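Local coordinates for cytochrome P450 monooxygenase (Rhodococcus sp. ECU0066, PDB 6KBH), which probably carries out heme-dependent monooxygenation as a self-sufficient P450, with heme, FMN and a [2Fe-2S] cluster carried on one chain, at residues 620-623 and 624-627; 633-636 and 637-640; 667-670 and 671-675; 757-760 and 761-765. All coordinates share one frame; numbering follows the deposited sequence.

Contact 1 (620-623 and 624-627)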
ATOM      1  N   LEU A 620      24.157 -13.374  31.561  1.00106.31           N
ATOM      2  CA  LEU A 620      25.150 -14.182  32.264  1.00104.27           C
ATOM      3  C   LEU A 620      24.487 -15.034  33.337  1.00106.06           C
ATOM      4  O   LEU A 620      24.824 -16.211  33.511  1.00100.90           O
ATOM      5  CB  LEU A 620      26.220 -13.287  32.884  1.00 97.69           C
ATOM      6  CG  LEU A 620      26.994 -12.359  31.951  1.00 99.02           C
ATOM      7  CD1 LEU A 620      27.742 -11.336  32.774  1.00100.40           C
ATOM      8  CD2 LEU A 620      27.954 -13.147  31.077  1.00 93.01           C
ATOM      9  N   ASP A 621      23.542 -14.442  34.071  1.00106.63           N
ATOM     10  CA  ASP A 621      22.664 -15.197  34.957  1.00110.87           C
ATOM     11  C   ASP A 621      22.012 -16.355  34.213  1.00114.77           C
ATOM     12  O   ASP A 621      22.122 -17.518  34.610  1.00116.22           O
ATOM     13  CB  ASP A 621      21.599 -14.259  35.522  1.00115.04           C
ATOM     14  CG  ASP A 621      21.059 -13.300  34.469  1.00120.62           C
ATOM     15  OD1 ASP A 621      21.873 -12.586  33.846  1.00122.60           O
ATOM     16  OD2 ASP A 621      19.829 -13.273  34.251  1.00115.90           O
ATOM     17  N   ARG A 622      21.318 -16.034  33.124  1.00110.60           N
ATOM     18  CA  ARG A 622      20.722 -17.055  32.271  1.00109.38           C
ATOM     19  C   ARG A 622      21.782 -18.013  31.737  1.00105.11           C
ATOM     20  O   ARG A 622      21.570 -19.232  31.696  1.00104.91           O
ATOM     21  CB  ARG A 622      19.980 -16.367  31.134  1.00116.18           C
ATOM     22  CG  ARG A 622      19.637 -17.232  29.955  1.00114.37           C
ATOM     23  CD  ARG A 622      18.353 -16.728  29.356  1.00110.87           C
ATOM     24  NE  ARG A 622      17.932 -17.474  28.181  1.00105.50           N
ATOM     25  CZ  ARG A 622      16.934 -17.088  27.399  1.00100.83           C
ATOM     26  NH1 ARG A 622      16.273 -15.973  27.681  1.00101.99           N
ATOM     27  NH2 ARG A 622      16.589 -17.814  26.345  1.00108.66           N
ATOM     28  N   LEU A 623      22.939 -17.473  31.338  1.00107.52           N
ATOM     29  CA  LEU A 623      24.039 -18.275  30.802  1.00111.06           C
ATOM     30  C   LEU A 623      24.738 -19.099  31.876  1.00116.75           C
ATOM     31  O   LEU A 623      25.486 -20.023  31.540  1.00116.65           O
ATOM     32  CB  LEU A 623      25.047 -17.353  30.118  1.00103.40           C
ATOM     33  CG  LEU A 623      25.641 -17.670  28.753  1.00107.37           C
ATOM     34  CD1 LEU A 623      24.589 -18.263  27.849  1.00105.54           C
ATOM     35  CD2 LEU A 623      26.161 -16.371  28.173  1.00 99.90           C
ATOM     36  N   ALA A 624      24.537 -18.771  33.154  1.00114.14           N
ATOM     37  CA  ALA A 624      25.118 -19.541  34.245  1.00112.61           C
ATOM     38  C   ALA A 624      24.241 -20.720  34.638  1.00113.32           C
ATOM     39  O   ALA A 624      24.741 -21.830  34.844  1.00118.44           O
ATOM     40  CB  ALA A 624      25.353 -18.644  35.461  1.00115.77           C
ATOM     41  N   ARG A 625      22.931 -20.494  34.743  1.00115.77           N
ATOM     42  CA  ARG A 625      22.002 -21.554  35.119  1.00117.14           C
ATOM     43  C   ARG A 625      21.924 -22.635  34.051  1.00119.86           C
ATOM     44  O   ARG A 625      21.748 -23.817  34.378  1.00119.15           O
ATOM     45  CB  ARG A 625      20.626 -20.941  35.381  1.00114.54           C
ATOM     46  CG  ARG A 625      19.448 -21.899  35.339  1.00118.10           C
ATOM     47  CD  ARG A 625      18.281 -21.277  34.571  1.00125.23           C
ATOM     48  NE  ARG A 625      18.414 -21.444  33.126  1.00128.96           N
ATOM     49  CZ  ARG A 625      17.659 -20.821  32.226  1.00124.28           C
ATOM     50  NH1 ARG A 625      16.707 -19.983  32.612  1.00123.82           N
ATOM     51  NH2 ARG A 625      17.857 -21.046  30.934  1.00132.67           N
ATOM     52  N   ASP A 626      22.058 -22.255  32.783  1.00124.43           N
ATOM     53  CA  ASP A 626      22.072 -23.186  31.666  1.00124.36           C
ATOM     54  C   ASP A 626      23.252 -22.845  30.771  1.00120.46           C
ATOM     55  O   ASP A 626      23.640 -21.681  30.660  1.00120.73           O
ATOM     56  CB  ASP A 626      20.765 -23.123  30.864  1.00117.07           C
ATOM     57  CG  ASP A 626      19.694 -24.032  31.427  1.00123.38           C
ATOM     58  OD1 ASP A 626      19.891 -25.265  31.421  1.00121.88           O
ATOM     59  OD2 ASP A 626      18.657 -23.513  31.883  1.00125.58           O
ATOM     60  N   HIS A 627      23.828 -23.869  30.141  1.00117.81           N
ATOM     61  CA  HIS A 627      25.037 -23.750  29.331  1.00125.19           C
ATOM     62  C   HIS A 627      26.242 -23.313  30.157  1.00129.61           C
ATOM     63  O   HIS A 627      27.273 -22.935  29.585  1.00126.83           O
ATOM     64  CB  HIS A 627      24.852 -22.782  28.152  1.00119.77           C
ATOM     65  CG  HIS A 627      23.493 -22.843  27.524  1.00120.51           C
ATOM     66  ND1 HIS A 627      23.027 -23.959  26.863  1.00123.67           N
ATOM     67  CD2 HIS A 627      22.496 -21.928  27.462  1.00117.08           C
ATOM     68  CE1 HIS A 627      21.805 -23.728  26.418  1.00114.18           C
ATOM     69  NE2 HIS A 627      21.458 -22.504  26.769  1.00111.83           N
TER

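Contact 2 (633-636 and 637-640)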
ATOM      1  N   VAL A 633      33.094 -16.597  29.539  1.00121.59           N
ATOM      2  CA  VAL A 633      32.881 -15.167  29.623  1.00118.07           C
ATOM      3  C   VAL A 633      34.221 -14.465  29.474  1.00117.51           C
ATOM      4  O   VAL A 633      35.265 -15.004  29.850  1.00124.98           O
ATOM      5  CB  VAL A 633      32.227 -14.911  30.986  1.00118.87           C
ATOM      6  CG1 VAL A 633      33.051 -15.655  32.004  1.00125.74           C
ATOM      7  CG2 VAL A 633      32.162 -13.455  31.299  1.00114.96           C
ATOM      8  N   TYR A 634      34.221 -13.279  28.864  1.00113.53           N
ATOM      9  CA  TYR A 634      35.448 -12.487  28.689  1.00117.94           C
ATOM     10  C   TYR A 634      35.117 -11.012  28.788  1.00119.20           C
ATOM     11  O   TYR A 634      35.116 -10.288  27.778  1.00117.81           O
ATOM     12  CB  TYR A 634      36.140 -12.812  27.354  1.00117.26           C
ATOM     13  CG  TYR A 634      36.174 -14.274  27.053  1.00121.03           C
ATOM     14  CD1 TYR A 634      35.072 -14.906  26.502  1.00122.92           C
ATOM     15  CD2 TYR A 634      37.276 -15.048  27.395  1.00123.85           C
ATOM     16  CE1 TYR A 634      35.075 -16.245  26.273  1.00125.38           C
ATOM     17  CE2 TYR A 634      37.282 -16.395  27.174  1.00124.48           C
ATOM     18  CZ  TYR A 634      36.167 -16.980  26.604  1.00130.70           C
ATOM     19  OH  TYR A 634      36.153 -18.314  26.330  1.00130.71           O
ATOM     20  N   PRO A 635      34.824 -10.529  29.998  1.00121.78           N
ATOM     21  CA  PRO A 635      34.450  -9.121  30.150  1.00119.31           C
ATOM     22  C   PRO A 635      35.676  -8.243  29.943  1.00121.14           C
ATOM     23  O   PRO A 635      36.782  -8.602  30.351  1.00128.27           O
ATOM     24  CB  PRO A 635      33.928  -9.043  31.599  1.00118.88           C
ATOM     25  CG  PRO A 635      33.799 -10.478  32.093  1.00121.50           C
ATOM     26  CD  PRO A 635      34.877 -11.220  31.308  1.00120.30           C
ATOM     27  N   GLY A 636      35.492  -7.125  29.240  1.00119.40           N
ATOM     28  CA  GLY A 636      36.629  -6.281  28.919  1.00124.34           C
ATOM     29  C   GLY A 636      37.163  -5.520  30.120  1.00126.69           C
ATOM     30  O   GLY A 636      38.379  -5.383  30.288  1.00129.35           O
ATOM     31  N   ASP A 637      36.261  -5.011  30.966  1.00128.28           N
ATOM     32  CA  ASP A 637      36.665  -4.137  32.066  1.00128.08           C
ATOM     33  C   ASP A 637      37.676  -4.813  32.984  1.00129.12           C
ATOM     34  O   ASP A 637      38.633  -4.179  33.440  1.00130.78           O
ATOM     35  CB  ASP A 637      35.437  -3.690  32.863  1.00125.91           C
ATOM     36  CG  ASP A 637      34.674  -4.858  33.460  1.00124.36           C
ATOM     37  OD1 ASP A 637      34.755  -5.973  32.904  1.00121.45           O
ATOM     38  OD2 ASP A 637      33.996  -4.658  34.488  1.00127.37           O
ATOM     39  N   GLU A 638      37.489  -6.097  33.273  1.00126.65           N
ATOM     40  CA  GLU A 638      38.446  -6.777  34.141  1.00125.84           C
ATOM     41  C   GLU A 638      39.787  -6.939  33.450  1.00134.56           C
ATOM     42  O   GLU A 638      40.840  -6.910  34.099  1.00131.87           O
ATOM     43  CB  GLU A 638      37.886  -8.128  34.548  1.00125.22           C
ATOM     44  CG  GLU A 638      36.551  -8.003  35.214  1.00127.10           C
ATOM     45  CD  GLU A 638      35.566  -8.978  34.653  1.00130.32           C
ATOM     46  OE1 GLU A 638      35.997 -10.079  34.252  1.00130.03           O
ATOM     47  OE2 GLU A 638      34.372  -8.627  34.573  1.00127.77           O
ATOM     48  N   GLY A 639      39.752  -7.136  32.142  1.00133.31           N
ATOM     49  CA  GLY A 639      40.911  -7.351  31.321  1.00133.21           C
ATOM     50  C   GLY A 639      41.048  -8.844  31.184  1.00133.79           C
ATOM     51  O   GLY A 639      41.847  -9.499  31.862  1.00133.28           O
ATOM     52  N   VAL A 640      40.255  -9.377  30.270  1.00132.55           N
ATOM     53  CA  VAL A 640      40.411 -10.715  29.737  1.00134.65           C
ATOM     54  C   VAL A 640      39.696 -10.634  28.404  1.00129.55           C
ATOM     55  O   VAL A 640      38.485 -10.379  28.346  1.00132.12           O
ATOM     56  CB  VAL A 640      39.851 -11.807  30.674  1.00126.92           C
ATOM     57  CG1 VAL A 640      38.464 -11.448  31.211  1.00126.08           C
ATOM     58  CG2 VAL A 640      39.846 -13.170  29.985  1.00122.45           C
TER

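Contact 3 (667-670 and 671-675)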
ATOM      1  N   SER A 667      33.850  -8.360  11.812  1.00113.04           N
ATOM      2  CA  SER A 667      34.888  -8.189  10.803  1.00116.20           C
ATOM      3  C   SER A 667      36.142  -8.972  11.174  1.00117.87           C
ATOM      4  O   SER A 667      36.623  -9.810  10.402  1.00116.22           O
ATOM      5  CB  SER A 667      35.219  -6.703  10.635  1.00107.35           C
ATOM      6  OG  SER A 667      34.047  -5.931  10.458  1.00120.10           O
ATOM      7  N   ALA A 668      36.680  -8.712  12.369  1.00112.32           N
ATOM      8  CA  ALA A 668      37.901  -9.389  12.799  1.00116.78           C
ATOM      9  C   ALA A 668      37.715 -10.900  12.841  1.00114.10           C
ATOM     10  O   ALA A 668      38.637 -11.652  12.506  1.00115.60           O
ATOM     11  CB  ALA A 668      38.345  -8.870  14.168  1.00124.88           C
ATOM     12  N   LEU A 669      36.537 -11.363  13.256  1.00119.01           N
ATOM     13  CA  LEU A 669      36.278 -12.798  13.240  1.00118.71           C
ATOM     14  C   LEU A 669      36.355 -13.343  11.821  1.00119.98           C
ATOM     15  O   LEU A 669      37.062 -14.323  11.563  1.00122.56           O
ATOM     16  CB  LEU A 669      34.916 -13.105  13.850  1.00106.53           C
ATOM     17  CG  LEU A 669      34.466 -14.550  13.664  1.00111.52           C
ATOM     18  CD1 LEU A 669      35.479 -15.542  14.239  1.00111.10           C
ATOM     19  CD2 LEU A 669      33.100 -14.743  14.269  1.00113.26           C
ATOM     20  N   SER A 670      35.644 -12.704  10.884  1.00117.22           N
ATOM     21  CA  SER A 670      35.707 -13.108   9.482  1.00117.67           C
ATOM     22  C   SER A 670      37.144 -13.242   8.996  1.00125.95           C
ATOM     23  O   SER A 670      37.435 -14.084   8.141  1.00125.88           O
ATOM     24  CB  SER A 670      34.941 -12.109   8.611  1.00117.96           C
ATOM     25  OG  SER A 670      35.061 -12.422   7.232  1.00117.47           O
ATOM     26  N   GLU A 671      38.060 -12.438   9.538  1.00125.03           N
ATOM     27  CA  GLU A 671      39.473 -12.599   9.206  1.00120.88           C
ATOM     28  C   GLU A 671      40.029 -13.883   9.810  1.00118.85           C
ATOM     29  O   GLU A 671      40.733 -14.648   9.136  1.00118.08           O
ATOM     30  CB  GLU A 671      40.268 -11.394   9.702  1.00117.05           C
ATOM     31  CG  GLU A 671      39.645 -10.033   9.408  1.00124.39           C
ATOM     32  CD  GLU A 671      39.694  -9.628   7.941  1.00130.48           C
ATOM     33  OE1 GLU A 671      39.624 -10.502   7.047  1.00123.89           O
ATOM     34  OE2 GLU A 671      39.819  -8.410   7.689  1.00126.83           O
ATOM     35  N   ALA A 672      39.727 -14.134  11.089  1.00118.34           N
ATOM     36  CA  ALA A 672      40.290 -15.296  11.769  1.00118.79           C
ATOM     37  C   ALA A 672      39.751 -16.603  11.202  1.00124.26           C
ATOM     38  O   ALA A 672      40.462 -17.612  11.213  1.00125.28           O
ATOM     39  CB  ALA A 672      40.017 -15.213  13.267  1.00119.79           C
ATOM     40  N   THR A 673      38.514 -16.612  10.706  1.00128.50           N
ATOM     41  CA  THR A 673      37.912 -17.823  10.162  1.00126.97           C
ATOM     42  C   THR A 673      38.113 -17.965   8.660  1.00127.29           C
ATOM     43  O   THR A 673      37.529 -18.873   8.058  1.00133.15           O
ATOM     44  CB  THR A 673      36.413 -17.869  10.463  1.00126.56           C
ATOM     45  OG1 THR A 673      35.810 -18.933   9.715  1.00133.54           O
ATOM     46  CG2 THR A 673      35.756 -16.576  10.047  1.00126.43           C
ATOM     47  N   ALA A 674      38.904 -17.087   8.038  1.00127.13           N
ATOM     48  CA  ALA A 674      39.125 -17.194   6.600  1.00128.02           C
ATOM     49  C   ALA A 674      39.766 -18.524   6.227  1.00130.94           C
ATOM     50  O   ALA A 674      39.587 -19.005   5.103  1.00133.98           O
ATOM     51  CB  ALA A 674      39.984 -16.028   6.107  1.00128.67           C
ATOM     52  N   HIS A 675      40.503 -19.137   7.157  1.00132.62           N
ATOM     53  CA  HIS A 675      41.188 -20.400   6.902  1.00135.05           C
ATOM     54  C   HIS A 675      40.227 -21.557   6.657  1.00134.00           C
ATOM     55  O   HIS A 675      40.652 -22.594   6.134  1.00136.28           O
ATOM     56  CB  HIS A 675      42.091 -20.791   8.082  1.00129.58           C
ATOM     57  CG  HIS A 675      42.962 -19.688   8.606  1.00140.19           C
ATOM     58  ND1 HIS A 675      43.922 -19.909   9.568  1.00148.74           N
ATOM     59  CD2 HIS A 675      43.024 -18.366   8.313  1.00140.48           C
ATOM     60  CE1 HIS A 675      44.539 -18.775   9.846  1.00143.39           C
ATOM     61  NE2 HIS A 675      44.013 -17.822   9.098  1.00143.03           N
TER

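Contact 4 (757-760 and 761-765)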
ATOM      1  N   LEU A 757      22.466  -7.255   3.046  1.00 92.89           N
ATOM      2  CA  LEU A 757      23.094  -8.172   3.983  1.00 94.10           C
ATOM      3  C   LEU A 757      22.116  -9.232   4.477  1.00 98.48           C
ATOM      4  O   LEU A 757      22.446  -9.979   5.406  1.00101.58           O
ATOM      5  CB  LEU A 757      23.690  -7.400   5.167  1.00 95.67           C
ATOM      6  CG  LEU A 757      24.287  -6.004   4.928  1.00 99.88           C
ATOM      7  CD1 LEU A 757      24.919  -5.474   6.203  1.00 99.92           C
ATOM      8  CD2 LEU A 757      25.313  -5.976   3.796  1.00 99.52           C
ATOM      9  N   VAL A 758      20.928  -9.327   3.878  1.00 89.12           N
ATOM     10  CA  VAL A 758      19.910 -10.245   4.382  1.00 98.44           C
ATOM     11  C   VAL A 758      19.941 -11.601   3.673  1.00103.90           C
ATOM     12  O   VAL A 758      19.721 -12.636   4.314  1.00 99.43           O
ATOM     13  CB  VAL A 758      18.514  -9.593   4.287  1.00 96.45           C
ATOM     14  CG1 VAL A 758      18.290  -8.970   2.925  1.00 97.50           C
ATOM     15  CG2 VAL A 758      17.416 -10.605   4.589  1.00 90.37           C
ATOM     16  N   LEU A 759      20.233 -11.635   2.375  1.00 91.17           N
ATOM     17  CA  LEU A 759      20.130 -12.875   1.621  1.00 93.14           C
ATOM     18  C   LEU A 759      21.433 -13.665   1.674  1.00 96.78           C
ATOM     19  O   LEU A 759      22.516 -13.112   1.451  1.00101.83           O
ATOM     20  CB  LEU A 759      19.736 -12.593   0.170  1.00 93.96           C
ATOM     21  CG  LEU A 759      18.295 -12.093   0.003  1.00 97.88           C
ATOM     22  CD1 LEU A 759      18.127 -11.314  -1.288  1.00 92.92           C
ATOM     23  CD2 LEU A 759      17.286 -13.230   0.075  1.00 99.38           C
ATOM     24  N   THR A 760      21.309 -14.958   1.968  1.00 96.90           N
ATOM     25  CA  THR A 760      22.444 -15.870   1.980  1.00 90.85           C
ATOM     26  C   THR A 760      23.146 -15.866   0.627  1.00 96.47           C
ATOM     27  O   THR A 760      22.533 -15.598  -0.409  1.00 98.17           O
ATOM     28  CB  THR A 760      21.975 -17.287   2.311  1.00 96.75           C
ATOM     29  OG1 THR A 760      21.571 -17.949   1.105  1.00 93.61           O
ATOM     30  CG2 THR A 760      20.793 -17.243   3.267  1.00 89.65           C
ATOM     31  N   LYS A 761      24.446 -16.177   0.639  1.00 99.38           N
ATOM     32  CA  LYS A 761      25.217 -16.170  -0.600  1.00100.85           C
ATOM     33  C   LYS A 761      24.658 -17.147  -1.627  1.00 96.81           C
ATOM     34  O   LYS A 761      24.873 -16.957  -2.830  1.00 97.73           O
ATOM     35  CB  LYS A 761      26.692 -16.481  -0.316  1.00106.65           C
ATOM     36  CG  LYS A 761      27.616 -16.162  -1.484  1.00109.77           C
ATOM     37  CD  LYS A 761      27.518 -14.691  -1.875  1.00102.78           C
ATOM     38  CE  LYS A 761      27.903 -14.474  -3.333  1.00101.03           C
ATOM     39  NZ  LYS A 761      26.881 -15.030  -4.270  1.00 98.59           N
ATOM     40  N   THR A 762      23.931 -18.175  -1.183  1.00 97.47           N
ATOM     41  CA  THR A 762      23.229 -19.043  -2.124  1.00 98.98           C
ATOM     42  C   THR A 762      22.007 -18.344  -2.707  1.00101.27           C
ATOM     43  O   THR A 762      21.744 -18.441  -3.911  1.00105.54           O
ATOM     44  CB  THR A 762      22.819 -20.347  -1.440  1.00 98.27           C
ATOM     45  OG1 THR A 762      21.827 -20.073  -0.442  1.00 98.56           O
ATOM     46  CG2 THR A 762      24.024 -21.013  -0.785  1.00 89.46           C
ATOM     47  N   GLU A 763      21.245 -17.640  -1.864  1.00 98.52           N
ATOM     48  CA  GLU A 763      20.083 -16.907  -2.355  1.00 94.58           C
ATOM     49  C   GLU A 763      20.493 -15.852  -3.373  1.00 97.04           C
ATOM     50  O   GLU A 763      19.776 -15.605  -4.350  1.00100.17           O
ATOM     51  CB  GLU A 763      19.336 -16.270  -1.183  1.00 93.76           C
ATOM     52  CG  GLU A 763      18.524 -17.263  -0.371  1.00 92.53           C
ATOM     53  CD  GLU A 763      18.047 -16.698   0.952  1.00 95.56           C
ATOM     54  OE1 GLU A 763      18.608 -15.682   1.409  1.00 92.79           O
ATOM     55  OE2 GLU A 763      17.111 -17.278   1.539  1.00 95.60           O
ATOM     56  N   ARG A 764      21.649 -15.226  -3.164  1.00 96.19           N
ATOM     57  CA  ARG A 764      22.164 -14.274  -4.139  1.00 96.32           C
ATOM     58  C   ARG A 764      22.549 -14.961  -5.442  1.00102.89           C
ATOM     59  O   ARG A 764      22.405 -14.371  -6.519  1.00 97.40           O
ATOM     60  CB  ARG A 764      23.348 -13.522  -3.536  1.00102.87           C
ATOM     61  CG  ARG A 764      23.040 -12.977  -2.147  1.00104.64           C
ATOM     62  CD  ARG A 764      24.248 -12.357  -1.467  1.00100.32           C
ATOM     63  NE  ARG A 764      24.521 -11.004  -1.937  1.00 98.05           N
ATOM     64  CZ  ARG A 764      25.092 -10.061  -1.195  1.00104.05           C
ATOM     65  NH1 ARG A 764      25.441 -10.322   0.057  1.00117.40           N
ATOM     66  NH2 ARG A 764      25.309  -8.854  -1.697  1.00100.68           N
ATOM     67  N   ALA A 765      23.025 -16.206  -5.364  1.00111.19           N
ATOM     68  CA  ALA A 765      23.372 -16.953  -6.571  1.00102.86           C
ATOM     69  C   ALA A 765      22.141 -17.221  -7.427  1.00105.39           C
ATOM     70  O   ALA A 765      22.147 -16.967  -8.637  1.00114.08           O
ATOM     71  CB  ALA A 765      24.060 -18.265  -6.196  1.00100.18           C
TER
HETATM   72  O   HOH W   1      17.677 -15.186   3.960  1.00 85.44           O

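Contact 1 (620-623 and 624-627)
Arg-625 lies back beside the short helix 620-625, against Asp-621 and Arg-622. Its CB is 3.8 Å from Asp-621 O, the carbonyl that also takes the backbone N-H of Arg-625 at 3.1 Å in a nearly straight helical bond. CG is placed anti to the backbone N (chi1 161°), and bends at the next two torsions fold the chain back beside the helix. NE thereby comes 4.1 Å from Arg-622 O, which lies over one face of the guanidinium. NE also meets OD2 of the adjacent Asp-626 in a salt bridge, modelled too short for its exact length to be trusted. At the tip, Arg-625 NH2 is 4.3 Å from Arg-622 CG, so the two arginines run close together with like charges. The negative groups around them probably make this tolerable: besides the bridge of Arg-625, Arg-622 has its own salt bridge to Asp-596, and its NH1 bonds Cys-525 O. A long, flexible arginine suits an exposed helix end, where it can bend to find an anion. Asp-626 N still bonds Arg-622 O at 3.2 Å, although Asp-626 is where the chain leaves helical angles; His-627 then takes a left-handed backbone conformation. Leu-623 CD1 approaches His-627 CD2 at 4.2 Å. Both residues are buried: Leu-623 packs on Ile-592 of helix 588-601 and on Ile-607 and Tyr-609 of strand 605-611, while His-627 bonds Asp-596. The helix is the crossover between parallel strands 605-611 and 631-635.

Contact 2 (633-636 and 637-640)
Pro-635 meets Glu-638 and Val-640 across the turn that follows strand 631-635. The proline ring and the glutamate chain cross obliquely, and the carboxylate lies against the ring carbons: Glu-638 OE2 is 3.0 Å from Pro-635 CB, while Glu-638 OE1 is 3.1 Å from Pro-635 CG. A bend at chi2 (133°) turns the Glu-638 chain back over the ring. Val-640 comes to the ring from the chain leaving the turn, its CG1 3.6 Å from Pro-635 CD. The other branch, CG2, reaches the edge of the Tyr-634 ring near its plane, 4.1 Å from CD2, with the two side chains at about a right angle. A beta-branched valine suits this place because it offers one methyl to each neighbour. Between these pairs the backbone reverses through Asp-637 and Glu-638. Gly-639 has a positive phi (96°), where a side chain would collide with the preceding carbonyl. With an alanine here in place of Pro-635, CG and CD are gone, and Val-640 CG1 would probably lose its apolar partner while the turn gained freedom to flex. Arg-614, which also touches Pro-635, forms a salt bridge with Glu-638 OE1 and probably offsets its charge. The chemistry is therefore mainly van der Waals contact, helped by two weak hydrogen bonds, Gly-639 N to Gly-636 O at 2.9 Å and Glu-638 N to Asp-637 OD1 at 2.8 Å.

Contact 3 (667-670 and 671-675)
The C-terminal end of helix 663-672, part of a beta-alpha-beta unit between parallel strands 655-661 and 681-685, brings Leu-669 and Thr-673 together one turn apart. Thr-673 N bonds Leu-669 O at 2.8 Å, with the donor almost in line with the C=O bond (174°). Thr-673 is also the first residue to leave helical backbone angles. Its OG1 is anti to the backbone N (chi1 170°), which leaves CG2 between the backbone N and carbonyl carbon and turned back over the preceding turn. There the methyl lies 3.0 Å from Leu-669 O and 3.5 Å from Ser-670 CA. Leu-669 CD1 comes within 4.3 Å of Thr-673 CG2. A threonine suits such a spot because its methyl can join the apolar packing. Two residues earlier, Glu-671 N bonds Ser-667 O in the carbonyl plane, at 3.1 Å, and Ala-672 N bonds Ala-668 O. The aliphatic part of Glu-671 leans back toward Ser-667, with Glu-671 CG 3.2 Å from Ser-667 O, and the bend at chi2 turns the carboxylate along the exposed side. Ser-667 has turned its own hydroxyl back to Glu-663 O. The helix is thus two-faced: Ser-667, Ala-668 and Glu-671 are exposed, while Leu-669 and Thr-673 are buried. On the inner side Leu-669 packs on Leu-681 of strand 681-685, on Leu-644 of helix 644-647 and on Phe-648; Ala-672 also meets Leu-644, a small alanine suiting the place where the two helices meet, and Thr-673 shares Leu-681.

Contact 4 (757-760 and 761-765)
Thr-760 and Glu-763 face each other at the start of helix 761-766, with Thr-760 at the N-cap. Glu-763 has CG beside the backbone N and then runs extended (chi2 167°), a shape that brings its carboxylate back to the residue before the helix. There OE1 accepts the N-H of Thr-760 at 2.9 Å, on its anti side and 35° out of the carboxylate plane. This bond is the one expected of the glutamate in a capping box; Thr-760 OG1 lies 3.0 Å from Glu-763 N, consistent with the reciprocal arm. Thr-760 holds OG1 in the crowded position between backbone N and carbonyl carbon (chi1 87°), so that the hydroxyl overhangs the helix start and CG2 lies 3.3 Å from Glu-763 OE1. Thr-762, with a similar chi1, turns its hydroxyl to meet the other: the OG1 atoms of Thr-760 and Thr-762 share a hydrogen bond of 2.6 Å. Leu-759 crosses Glu-763 at about a right angle and lays CD2 beside OE1. A water also donates to Glu-763 OE1 and to Val-758 O, tying the loop to the cap. With a lysine in its place, Glu-763's carboxylate is lost, so Thr-760 N would probably lack its acceptor and a positive charge would sit unfavourably near the helix start. Arg-764 N bonds Thr-760 O at 2.9 Å, the first regular turn. Beneath, Leu-759 packs on Thr-769 and Met-771 of strand 769-771; Val-758 also packs on Met-771, and its side chain is about 6 Å from the [2Fe-2S] cluster.

In the fold
Contacts 1, 2 and 3 belong to the same five-stranded parallel sheet domain, whereas contact 4 lies in the [2Fe-2S] domain. Contacts 1 and 3 are partly buried, contact 1 covering a short helix and its exit, contact 3 a helix C-terminus; each has an apolar side on the sheet, but contact 1 adds charge pairing where contact 3 relies on backbone bonds and methyls. Contacts 2 and 4 are at the surface: a turn after an edge strand, held mainly by van der Waals contact on a proline ring, and a helix start held by polar capping. Contact 1 touches contact 2 through Leu-620 CD2 and Val-633 CG2, 4.2 Å apart. Contacts 3 and 4 come no nearer than about 10 Å between nearest atoms.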